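Local coordinates for protein DR2417 (Deinococcus radiodurans, PDB 4XWW) that degrades RNA as a metal-dependent RNase J of the metallo-beta-lactamase superfamily, with 5'-3' exonuclease and possibly endonuclease activity, probably in rRNA maturation and perhaps in mRNA decay, at residues N212-G217 with E405-I410; E386-L391 with Q417-P422; L324-H329 with V358-E363; L114-L119 with V127-V132. One frame throughout, in Å; residues are numbered along the deposited sequence.

Interaction 1 (N212-G217 with E405-I410); sequences NAERPG and EPRHQI
E214 and R407 form a salt bridge between two parts of the metallo-beta-lactamase fold: the loop that follows strand 205-209 and the first turn of helix 406-417. The stronger of its two bonds runs from R407 NE to E214 OE2 at 2.8 Å, close to straight at 169°, with the donor on the syn side of the carboxylate oxygen and the acceptor near the guanidinium plane. A weak second bond joins R407 NH2 to E214 OE1. Because the carboxylate and guanidinium planes are turned 33° apart, the two bonds do not make a flat fork. The first torsion of R407 (chi1 56°) wedges CG between the backbone N and the carbonyl carbon and sets it over the face of the H408 ring; a bend at chi3 then turns NE toward E214. The same pair lies at the dimer interface, where Y370 of the second subunit bonds to E214 OE1 and N355 of that subunit holds R407 NH1.

H408 is steadied by the residue that precedes its helix: the N-H of N-cap E405 meets ND1 near the ring plane at 3.0 Å. Its CD2 lies 3.6 Å from E214 OE2, the carboxylate oxygen standing obliquely to the ring. A uracil base of the bound RNA packs on H408, which sets the start of the helix beside the bound RNA. Farther in, a type I turn from N212 to R215 presents A213 to the helix, and A213 CB rests 3.4 Å from H408 O.

Interaction 2 (E386-L391 with Q417-P422); sequences ELATIL and QTLPRP
L419 reaches from the loop after helix 406-417 to the flank of helix 384-394, where A388 and L391, one helical turn apart, receive it. The direct contact is wholly apolar. L419 CD1 does most of the touching: it lies 3.6 Å from L391 CB and 3.9 Å from A388 CA, so it presses on the base of one side chain and on the backbone of the other. The second branch, CD2, stays over the alanine, 4.1 Å from A388 CB. With CG turned anti to the carbonyl carbon (chi1 -53°), the extended chi2 carries CD1 farthest out, while CD2 branches off beside it. L391 crosses the leucine at about a right angle, and its CD1 meets L419 CD1 at 4.0 Å. L391 also packs on H412 and A416 of helix 406-417 and on L206 of strand 205-209, which ties this small cluster into the layer of helices against the sheet of the metallo-beta-lactamase core.

The polar component passes through water. One molecule donates to L391 O at 2.7 Å and to R421 O at 2.8 Å, using both protons to join two carbonyl groups that could not bond to each other. It bridges the helix backbone to the loop just beyond L419.

The methyl contacts set little constraint on exact angles, whereas the water bonds do depend on direction. Within these segments one leucine and a shared water join the loop to the helix, burying 121 Å², and L419 and P420 also touch N392 of that helix.

Interaction 3 (L324-H329 with V358-E363); sequences LAFGTH and VNRLYE
A325 and L361 make the buried side of this contact between two helices, 320-326 and 351-364, of the beta-CASP domain, the insertion that marks a nucleic-acid-processing branch of the metallo-beta-lactamase superfamily. The backbones come close here, the CA atoms of A325 and L361 being 5.5 Å apart, a spacing made possible by the small alanine. L361 CD2 meets A325 CB at 4.1 Å, while V340 of strand 339-342 and L334 of a loop pack against the same leucine. Beside this pair the carbonyl of A325 faces the partner helix: A325 O lies 3.5 Å from R360 CB, a contact with carbon and not a hydrogen bond.

Toward solvent the packing thins. R360 CG, placed by chi1 (-65°), lies 3.9 Å from F326 CE1; the bend at chi2 (-74°) then turns the outer chain so that R360 NE is 4.2 Å from the same ring atom. The phenyl ring and the guanidinium lie nearly perpendicular, 88° apart, but it is the aliphatic part of the arginine that provides the nearest touch. F326 also touches L356 of the same opposing helix. Immediately beyond the phenylalanine, G327 takes positive phi and closes helix 320-326 with a Schellman motif, which turns the chain away from the contact.

N359 and Y362 of helix 351-364 are engaged by the second subunit. The charged end of R360 is held within its own helix, one turn on, by a salt bridge of 2.9 Å from R360 NH1 to E363 OE1.

Interaction 4 (L114-L119 with V127-V132); sequences LVREKL and VDLREV
Helix and second strand of a beta-alpha-beta unit pack on each other here, where L119, V115 and R116 of helix 109-122 meet V127 and, on the strand that follows, L129. L119 CD1 sits against the isopropyl group of V127, 3.6 Å from V127 CG2 and nearly as close to CB and CG1, the two side chains crossing at about a right angle. L129 touches three helix residues. Its CD2 lies 4.1 Å from V115 CG1, and its CD1 lies 4.0 Å from R116 CB and 4.4 Å from L119 CD1, so one leucine spans a full turn of the helix.

Strand 104-107, helix 109-122 and strand 128-131 form the crossover: the short segments of helix and returning strand run antiparallel at 164°, 10.5 Å apart, and strand 128-131 is the edge of the mixed sheet in the metallo-beta-lactamase domain, bonded through its backbone to strand 104-107. On the helix, R116 folds its chain over the leucine through a bend at chi3 (-88°), placing NE 4.1 Å from L129 CD1 and covering the methyl with its aliphatic stem. R130, whose side chain sets off away from the helix, pairs with D128: R130 NH2 bonds to D128 OD2 at 3.0 Å, meeting it on the syn side but tilted from the guanidinium plane.

How the interactions relate
Interactions 1 and 2 are neighbours, their centres 14 Å apart: A213 CA of interaction 1 packs on L387 CD1 of interaction 2 at 3.6 Å. Interaction 1 is closest to the catalytic centre, with the H408 side chain about 11 Å from a bound zinc ion. From another part of the same domain, interaction 4 approaches the metals with V115, about 13 Å from a zinc ion. Interaction 3 sits in the beta-CASP domain, its centre 34 Å from that of interaction 1 within one chain. The dimer brings these two regions together: N359 of one subunit bonds to E405 and to the R407 backbone of the other.

Interaction 1 (N212-G217 with E405-I410)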
# COMPACT_ATOMS: atom_id res chain seq x y z
N ASN A 212 -5.04 -10.59 14.84
CA ASN A 212 -5.93 -9.48 15.17
C ASN A 212 -5.75 -9.01 16.61
O ASN A 212 -6.68 -8.50 17.23
CB ASN A 212 -7.40 -9.85 14.92
CG ASN A 212 -7.76 -9.83 13.44
OD1 ASN A 212 -7.04 -9.24 12.62
ND2 ASN A 212 -8.89 -10.44 13.10
N ALA A 213 -4.55 -9.17 17.15
CA ALA A 213 -4.34 -8.83 18.56
C ALA A 213 -4.50 -7.33 18.87
O ALA A 213 -4.66 -6.97 20.03
CB ALA A 213 -2.95 -9.34 19.02
N GLU A 214 -4.47 -6.48 17.84
CA GLU A 214 -4.65 -5.03 18.06
C GLU A 214 -6.10 -4.59 17.94
O GLU A 214 -6.42 -3.42 18.16
CB GLU A 214 -3.76 -4.23 17.09
CG GLU A 214 -2.29 -4.50 17.33
CD GLU A 214 -1.37 -3.56 16.56
OE1 GLU A 214 -1.53 -2.33 16.67
OE2 GLU A 214 -0.46 -4.07 15.87
N ARG A 215 -6.98 -5.54 17.61
CA ARG A 215 -8.41 -5.25 17.44
C ARG A 215 -9.22 -5.55 18.69
O ARG A 215 -9.24 -6.68 19.16
CB ARG A 215 -8.97 -6.07 16.27
CG ARG A 215 -8.34 -5.71 14.93
CD ARG A 215 -9.19 -6.28 13.79
NE ARG A 215 -8.44 -6.40 12.55
CZ ARG A 215 -8.92 -6.96 11.44
NH1 ARG A 215 -10.16 -7.44 11.42
NH2 ARG A 215 -8.17 -7.04 10.35
N PRO A 216 -9.87 -4.53 19.26
CA PRO A 216 -10.65 -4.75 20.48
C PRO A 216 -11.93 -5.49 20.15
O PRO A 216 -12.33 -5.50 18.99
CB PRO A 216 -10.93 -3.33 20.99
CG PRO A 216 -9.99 -2.43 20.21
CD PRO A 216 -9.81 -3.10 18.89
N GLY A 217 -12.54 -6.11 21.16
CA GLY A 217 -13.84 -6.74 20.99
C GLY A 217 -13.77 -8.14 20.40
O GLY A 217 -12.79 -8.85 20.56
N GLU A 405 3.26 -10.16 12.97
CA GLU A 405 4.46 -9.34 12.95
C GLU A 405 4.76 -8.94 14.40
O GLU A 405 3.90 -9.09 15.25
CB GLU A 405 4.25 -8.13 12.06
CG GLU A 405 4.05 -8.53 10.60
CD GLU A 405 3.56 -7.39 9.72
OE1 GLU A 405 3.16 -6.34 10.26
OE2 GLU A 405 3.60 -7.56 8.48
N PRO A 406 5.95 -8.39 14.68
CA PRO A 406 6.22 -8.04 16.08
C PRO A 406 5.13 -7.16 16.71
O PRO A 406 4.80 -7.38 17.89
CB PRO A 406 7.57 -7.33 15.99
CG PRO A 406 8.26 -8.07 14.82
CD PRO A 406 7.13 -8.16 13.82
N ARG A 407 4.54 -6.23 15.96
CA ARG A 407 3.50 -5.39 16.56
C ARG A 407 2.33 -6.26 17.08
O ARG A 407 1.78 -6.01 18.16
CB ARG A 407 2.98 -4.33 15.57
CG ARG A 407 2.46 -4.88 14.25
CD ARG A 407 2.13 -3.78 13.27
NE ARG A 407 1.01 -2.98 13.76
CZ ARG A 407 0.57 -1.88 13.17
NH1 ARG A 407 1.15 -1.44 12.06
NH2 ARG A 407 -0.45 -1.21 13.69
N HIS A 408 1.95 -7.28 16.32
CA HIS A 408 0.87 -8.17 16.69
C HIS A 408 1.24 -9.05 17.87
O HIS A 408 0.47 -9.21 18.82
CB HIS A 408 0.48 -9.04 15.50
CG HIS A 408 0.17 -8.23 14.28
ND1 HIS A 408 0.81 -8.44 13.08
CD2 HIS A 408 -0.66 -7.18 14.10
CE1 HIS A 408 0.36 -7.56 12.19
NE2 HIS A 408 -0.52 -6.78 12.78
N GLN A 409 2.42 -9.64 17.79
CA GLN A 409 2.91 -10.50 18.87
C GLN A 409 3.01 -9.78 20.20
O GLN A 409 2.63 -10.30 21.25
CB GLN A 409 4.27 -11.06 18.52
CG GLN A 409 4.31 -12.09 17.41
CD GLN A 409 5.75 -12.40 17.05
OE1 GLN A 409 6.47 -11.55 16.51
NE2 GLN A 409 6.20 -13.60 17.38
N ILE A 410 3.55 -8.56 20.15
CA ILE A 410 3.82 -7.81 21.38
C ILE A 410 2.50 -7.35 21.99
O ILE A 410 2.31 -7.38 23.21
CB ILE A 410 4.78 -6.64 21.10
CG1 ILE A 410 6.18 -7.20 20.81
CG2 ILE A 410 4.82 -5.68 22.28
CD1 ILE A 410 7.18 -6.16 20.34

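Interaction 2 (E386-L391 with Q417-P422)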
# COMPACT_ATOMS: atom_id res chain seq x y z
N GLU A 386 -11.62 -12.73 22.03
CA GLU A 386 -11.47 -14.15 21.75
C GLU A 386 -10.10 -14.65 22.16
O GLU A 386 -9.98 -15.73 22.75
CB GLU A 386 -11.73 -14.42 20.28
CG GLU A 386 -13.13 -14.04 19.85
CD GLU A 386 -13.16 -13.58 18.41
OE1 GLU A 386 -12.93 -12.37 18.18
OE2 GLU A 386 -13.36 -14.43 17.52
N LEU A 387 -9.07 -13.86 21.90
CA LEU A 387 -7.72 -14.22 22.36
C LEU A 387 -7.68 -14.34 23.88
O LEU A 387 -7.05 -15.26 24.43
CB LEU A 387 -6.69 -13.19 21.86
CG LEU A 387 -6.60 -13.03 20.34
CD1 LEU A 387 -5.59 -11.93 19.96
CD2 LEU A 387 -6.23 -14.40 19.73
N ALA A 388 -8.34 -13.41 24.58
CA ALA A 388 -8.42 -13.47 26.04
C ALA A 388 -9.14 -14.73 26.54
O ALA A 388 -8.75 -15.35 27.54
CB ALA A 388 -9.12 -12.24 26.58
N THR A 389 -10.18 -15.12 25.83
CA THR A 389 -10.93 -16.31 26.19
C THR A 389 -10.00 -17.53 26.20
O THR A 389 -9.99 -18.33 27.15
CB THR A 389 -12.11 -16.54 25.24
OG1 THR A 389 -13.14 -15.60 25.54
CG2 THR A 389 -12.68 -17.96 25.41
N ILE A 390 -9.19 -17.66 25.16
CA ILE A 390 -8.25 -18.77 25.08
C ILE A 390 -7.19 -18.71 26.19
O ILE A 390 -6.90 -19.73 26.85
CB ILE A 390 -7.56 -18.81 23.72
CG1 ILE A 390 -8.61 -18.96 22.61
CG2 ILE A 390 -6.48 -19.94 23.71
CD1 ILE A 390 -9.54 -20.16 22.81
N LEU A 391 -6.61 -17.54 26.41
CA LEU A 391 -5.65 -17.35 27.49
C LEU A 391 -6.27 -17.66 28.85
O LEU A 391 -5.63 -18.28 29.69
CB LEU A 391 -5.08 -15.92 27.47
CG LEU A 391 -3.98 -15.68 26.42
CD1 LEU A 391 -3.97 -14.25 25.92
CD2 LEU A 391 -2.61 -16.03 27.01
N GLN A 417 -1.08 -9.91 29.82
CA GLN A 417 -0.70 -9.32 31.11
C GLN A 417 -1.87 -8.67 31.85
O GLN A 417 -1.76 -8.42 33.05
CB GLN A 417 0.41 -8.29 30.90
CG GLN A 417 1.76 -8.90 30.59
CD GLN A 417 2.18 -9.89 31.66
OE1 GLN A 417 2.10 -9.61 32.85
NE2 GLN A 417 2.61 -11.07 31.23
N THR A 418 -2.97 -8.40 31.15
CA THR A 418 -4.12 -7.69 31.73
C THR A 418 -5.12 -8.66 32.37
O THR A 418 -6.03 -8.23 33.07
CB THR A 418 -4.88 -6.82 30.69
OG1 THR A 418 -5.58 -7.66 29.76
CG2 THR A 418 -3.95 -5.84 29.93
N LEU A 419 -4.94 -9.95 32.11
CA LEU A 419 -5.88 -11.00 32.54
C LEU A 419 -5.64 -11.51 33.96
O LEU A 419 -4.59 -11.24 34.55
CB LEU A 419 -5.82 -12.16 31.53
CG LEU A 419 -6.04 -11.67 30.10
CD1 LEU A 419 -6.02 -12.84 29.11
CD2 LEU A 419 -7.34 -10.85 29.96
N PRO A 420 -6.62 -12.24 34.53
CA PRO A 420 -6.47 -12.63 35.94
C PRO A 420 -5.25 -13.51 36.25
O PRO A 420 -4.72 -13.41 37.35
CB PRO A 420 -7.77 -13.39 36.24
CG PRO A 420 -8.76 -12.80 35.29
CD PRO A 420 -7.99 -12.47 34.04
N ARG A 421 -4.81 -14.34 35.31
CA ARG A 421 -3.68 -15.24 35.56
C ARG A 421 -2.71 -15.23 34.39
O ARG A 421 -2.67 -16.17 33.61
CB ARG A 421 -4.15 -16.67 35.82
CG ARG A 421 -5.07 -16.80 37.02
CD ARG A 421 -4.86 -18.14 37.71
NE ARG A 421 -6.11 -18.89 37.84
CZ ARG A 421 -6.16 -20.22 37.87
NH1 ARG A 421 -5.04 -20.93 37.78
NH2 ARG A 421 -7.33 -20.84 37.99
N PRO A 422 -1.91 -14.16 34.29
CA PRO A 422 -0.94 -14.03 33.19
C PRO A 422 0.04 -15.18 33.20
O PRO A 422 0.27 -15.77 34.26
CB PRO A 422 -0.23 -12.71 33.51
CG PRO A 422 -1.12 -12.00 34.47
CD PRO A 422 -1.79 -13.07 35.26
O HOH W 1 -4.14 -16.66 31.22

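Interaction 3 (L324-H329 with V358-E363)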
# COMPACT_ATOMS: atom_id res chain seq x y z
N LEU A 324 -13.54 -7.58 -15.22
CA LEU A 324 -14.83 -6.90 -15.28
C LEU A 324 -14.68 -5.39 -15.11
O LEU A 324 -15.27 -4.61 -15.86
CB LEU A 324 -15.79 -7.46 -14.22
CG LEU A 324 -16.27 -8.89 -14.44
CD1 LEU A 324 -17.03 -9.38 -13.23
CD2 LEU A 324 -17.14 -8.93 -15.67
N ALA A 325 -13.86 -4.99 -14.13
CA ALA A 325 -13.66 -3.59 -13.77
C ALA A 325 -12.96 -2.84 -14.90
O ALA A 325 -13.20 -1.65 -15.11
CB ALA A 325 -12.86 -3.47 -12.48
N PHE A 326 -12.08 -3.53 -15.61
CA PHE A 326 -11.31 -2.86 -16.66
C PHE A 326 -11.93 -3.02 -18.03
O PHE A 326 -11.40 -2.51 -19.02
CB PHE A 326 -9.87 -3.36 -16.65
CG PHE A 326 -9.08 -2.88 -15.47
CD1 PHE A 326 -8.70 -1.55 -15.37
CD2 PHE A 326 -8.74 -3.75 -14.44
CE1 PHE A 326 -8.00 -1.10 -14.28
CE2 PHE A 326 -8.04 -3.30 -13.35
CZ PHE A 326 -7.66 -1.97 -13.27
N GLY A 327 -13.07 -3.71 -18.10
CA GLY A 327 -13.78 -3.88 -19.35
C GLY A 327 -13.13 -4.87 -20.30
O GLY A 327 -13.32 -4.78 -21.51
N THR A 328 -12.39 -5.83 -19.76
CA THR A 328 -11.66 -6.77 -20.60
C THR A 328 -12.12 -8.22 -20.45
O THR A 328 -11.47 -9.13 -20.95
CB THR A 328 -10.14 -6.70 -20.34
OG1 THR A 328 -9.88 -7.00 -18.96
CG2 THR A 328 -9.58 -5.31 -20.67
N HIS A 329 -13.24 -8.43 -19.76
CA HIS A 329 -13.78 -9.78 -19.65
C HIS A 329 -14.39 -10.22 -20.98
O HIS A 329 -15.16 -9.48 -21.59
CB HIS A 329 -14.82 -9.86 -18.53
CG HIS A 329 -15.13 -11.27 -18.12
ND1 HIS A 329 -15.85 -12.13 -18.92
CD2 HIS A 329 -14.80 -11.96 -17.01
CE1 HIS A 329 -15.95 -13.30 -18.31
NE2 HIS A 329 -15.33 -13.23 -17.15
N VAL A 358 -12.13 -0.37 -7.31
CA VAL A 358 -13.32 0.31 -6.80
C VAL A 358 -13.62 1.55 -7.63
O VAL A 358 -14.77 1.77 -8.04
CB VAL A 358 -13.16 0.66 -5.31
CG1 VAL A 358 -14.24 1.67 -4.87
CG2 VAL A 358 -13.25 -0.63 -4.48
N ASN A 359 -12.62 2.38 -7.90
CA ASN A 359 -12.87 3.56 -8.71
C ASN A 359 -13.32 3.24 -10.14
O ASN A 359 -14.15 3.96 -10.70
CB ASN A 359 -11.63 4.48 -8.73
CG ASN A 359 -11.54 5.33 -7.49
OD1 ASN A 359 -12.49 6.01 -7.15
ND2 ASN A 359 -10.42 5.25 -6.78
N ARG A 360 -12.79 2.18 -10.73
CA ARG A 360 -13.25 1.80 -12.06
C ARG A 360 -14.70 1.34 -12.03
O ARG A 360 -15.47 1.64 -12.95
CB ARG A 360 -12.37 0.71 -12.68
CG ARG A 360 -10.92 1.14 -12.95
CD ARG A 360 -10.80 2.06 -14.14
NE ARG A 360 -9.52 2.76 -14.14
CZ ARG A 360 -9.30 3.91 -13.50
NH1 ARG A 360 -10.28 4.48 -12.81
NH2 ARG A 360 -8.10 4.48 -13.54
N LEU A 361 -15.07 0.59 -10.99
CA LEU A 361 -16.46 0.18 -10.82
C LEU A 361 -17.38 1.41 -10.72
O LEU A 361 -18.40 1.46 -11.40
CB LEU A 361 -16.63 -0.72 -9.60
CG LEU A 361 -15.90 -2.05 -9.73
CD1 LEU A 361 -15.89 -2.81 -8.37
CD2 LEU A 361 -16.54 -2.91 -10.83
N TYR A 362 -16.99 2.40 -9.92
CA TYR A 362 -17.79 3.62 -9.79
C TYR A 362 -17.94 4.33 -11.14
O TYR A 362 -19.00 4.86 -11.45
CB TYR A 362 -17.19 4.60 -8.76
CG TYR A 362 -17.63 4.35 -7.34
CD1 TYR A 362 -18.87 4.79 -6.89
CD2 TYR A 362 -16.80 3.68 -6.45
CE1 TYR A 362 -19.28 4.57 -5.59
CE2 TYR A 362 -17.21 3.44 -5.14
CZ TYR A 362 -18.45 3.88 -4.72
OH TYR A 362 -18.83 3.65 -3.43
N GLU A 363 -16.87 4.33 -11.94
CA GLU A 363 -16.93 5.03 -13.21
C GLU A 363 -17.82 4.30 -14.21
O GLU A 363 -18.44 4.94 -15.07
CB GLU A 363 -15.52 5.24 -13.77
CG GLU A 363 -14.75 6.27 -12.94
CD GLU A 363 -13.48 6.75 -13.61
OE1 GLU A 363 -12.58 5.91 -13.81
OE2 GLU A 363 -13.40 7.96 -13.91

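Interaction 4 (L114-L119 with V127-V132)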
# COMPACT_ATOMS: atom_id res chain seq x y z
N LEU A 114 -6.72 -30.47 -0.75
CA LEU A 114 -6.01 -29.33 -1.32
C LEU A 114 -4.52 -29.65 -1.52
O LEU A 114 -3.94 -29.33 -2.56
CB LEU A 114 -6.21 -28.10 -0.45
CG LEU A 114 -7.66 -27.56 -0.38
CD1 LEU A 114 -7.81 -26.47 0.69
CD2 LEU A 114 -8.10 -27.01 -1.73
N VAL A 115 -3.91 -30.30 -0.53
CA VAL A 115 -2.50 -30.66 -0.64
C VAL A 115 -2.30 -31.70 -1.73
O VAL A 115 -1.37 -31.59 -2.53
CB VAL A 115 -1.95 -31.18 0.71
CG1 VAL A 115 -0.62 -31.89 0.54
CG2 VAL A 115 -1.81 -30.00 1.68
N ARG A 116 -3.18 -32.70 -1.78
CA ARG A 116 -3.10 -33.76 -2.77
C ARG A 116 -3.11 -33.19 -4.18
O ARG A 116 -2.33 -33.60 -5.04
CB ARG A 116 -4.27 -34.75 -2.57
CG ARG A 116 -4.03 -36.16 -3.02
CD ARG A 116 -5.25 -37.04 -2.69
NE ARG A 116 -5.18 -37.61 -1.35
CZ ARG A 116 -6.04 -37.37 -0.37
NH1 ARG A 116 -7.08 -36.56 -0.56
NH2 ARG A 116 -5.87 -37.96 0.81
N GLU A 117 -3.99 -32.22 -4.42
CA GLU A 117 -4.07 -31.59 -5.73
C GLU A 117 -2.81 -30.78 -6.03
O GLU A 117 -2.31 -30.78 -7.16
CB GLU A 117 -5.31 -30.69 -5.81
CG GLU A 117 -5.70 -30.34 -7.21
CD GLU A 117 -6.45 -29.03 -7.29
OE1 GLU A 117 -6.36 -28.35 -8.34
OE2 GLU A 117 -7.14 -28.67 -6.30
N LYS A 118 -2.32 -30.09 -5.01
CA LYS A 118 -1.10 -29.30 -5.11
C LYS A 118 0.08 -30.19 -5.49
O LYS A 118 0.83 -29.87 -6.41
CB LYS A 118 -0.85 -28.59 -3.78
CG LYS A 118 0.15 -27.45 -3.80
CD LYS A 118 0.16 -26.70 -2.46
CE LYS A 118 -0.95 -25.66 -2.37
NZ LYS A 118 -0.64 -24.44 -3.19
N LEU A 119 0.23 -31.31 -4.79
CA LEU A 119 1.31 -32.23 -5.06
C LEU A 119 1.18 -32.83 -6.45
O LEU A 119 2.17 -33.05 -7.14
CB LEU A 119 1.35 -33.34 -4.00
CG LEU A 119 1.59 -32.80 -2.59
CD1 LEU A 119 1.50 -33.92 -1.55
CD2 LEU A 119 2.92 -32.09 -2.50
N VAL A 127 3.67 -39.28 -1.51
CA VAL A 127 3.54 -38.58 -0.24
C VAL A 127 2.52 -39.31 0.62
O VAL A 127 1.43 -39.65 0.17
CB VAL A 127 3.12 -37.11 -0.41
CG1 VAL A 127 2.87 -36.48 0.95
CG2 VAL A 127 4.20 -36.34 -1.18
N ASP A 128 2.90 -39.56 1.87
CA ASP A 128 2.10 -40.35 2.79
C ASP A 128 1.08 -39.49 3.53
O ASP A 128 1.26 -39.16 4.71
CB ASP A 128 3.05 -41.05 3.77
CG ASP A 128 2.36 -42.09 4.62
OD1 ASP A 128 1.15 -42.33 4.46
OD2 ASP A 128 3.08 -42.68 5.44
N LEU A 129 0.00 -39.11 2.84
CA LEU A 129 -1.08 -38.36 3.46
C LEU A 129 -2.03 -39.26 4.27
O LEU A 129 -2.53 -40.27 3.76
CB LEU A 129 -1.86 -37.57 2.40
CG LEU A 129 -1.06 -36.60 1.53
CD1 LEU A 129 -1.94 -35.87 0.49
CD2 LEU A 129 -0.40 -35.56 2.40
N ARG A 130 -2.25 -38.89 5.53
CA ARG A 130 -3.09 -39.64 6.45
C ARG A 130 -4.19 -38.78 7.05
O ARG A 130 -3.93 -37.82 7.77
CB ARG A 130 -2.24 -40.25 7.55
CG ARG A 130 -1.22 -41.21 7.04
CD ARG A 130 -0.33 -41.70 8.16
NE ARG A 130 0.70 -42.60 7.66
CZ ARG A 130 1.43 -43.39 8.43
NH1 ARG A 130 1.24 -43.41 9.75
NH2 ARG A 130 2.35 -44.17 7.89
N GLU A 131 -5.43 -39.15 6.78
CA GLU A 131 -6.58 -38.39 7.23
C GLU A 131 -6.84 -38.55 8.73
O GLU A 131 -6.80 -39.67 9.27
CB GLU A 131 -7.81 -38.80 6.44
CG GLU A 131 -9.04 -37.97 6.75
CD GLU A 131 -10.24 -38.40 5.92
OE1 GLU A 131 -10.15 -38.35 4.68
OE2 GLU A 131 -11.26 -38.78 6.52
N VAL A 132 -7.11 -37.43 9.39
CA VAL A 132 -7.60 -37.46 10.76
C VAL A 132 -8.92 -36.72 10.85
O VAL A 132 -9.38 -36.10 9.89
CB VAL A 132 -6.60 -36.83 11.75
CG1 VAL A 132 -5.32 -37.66 11.85
CG2 VAL A 132 -6.29 -35.36 11.39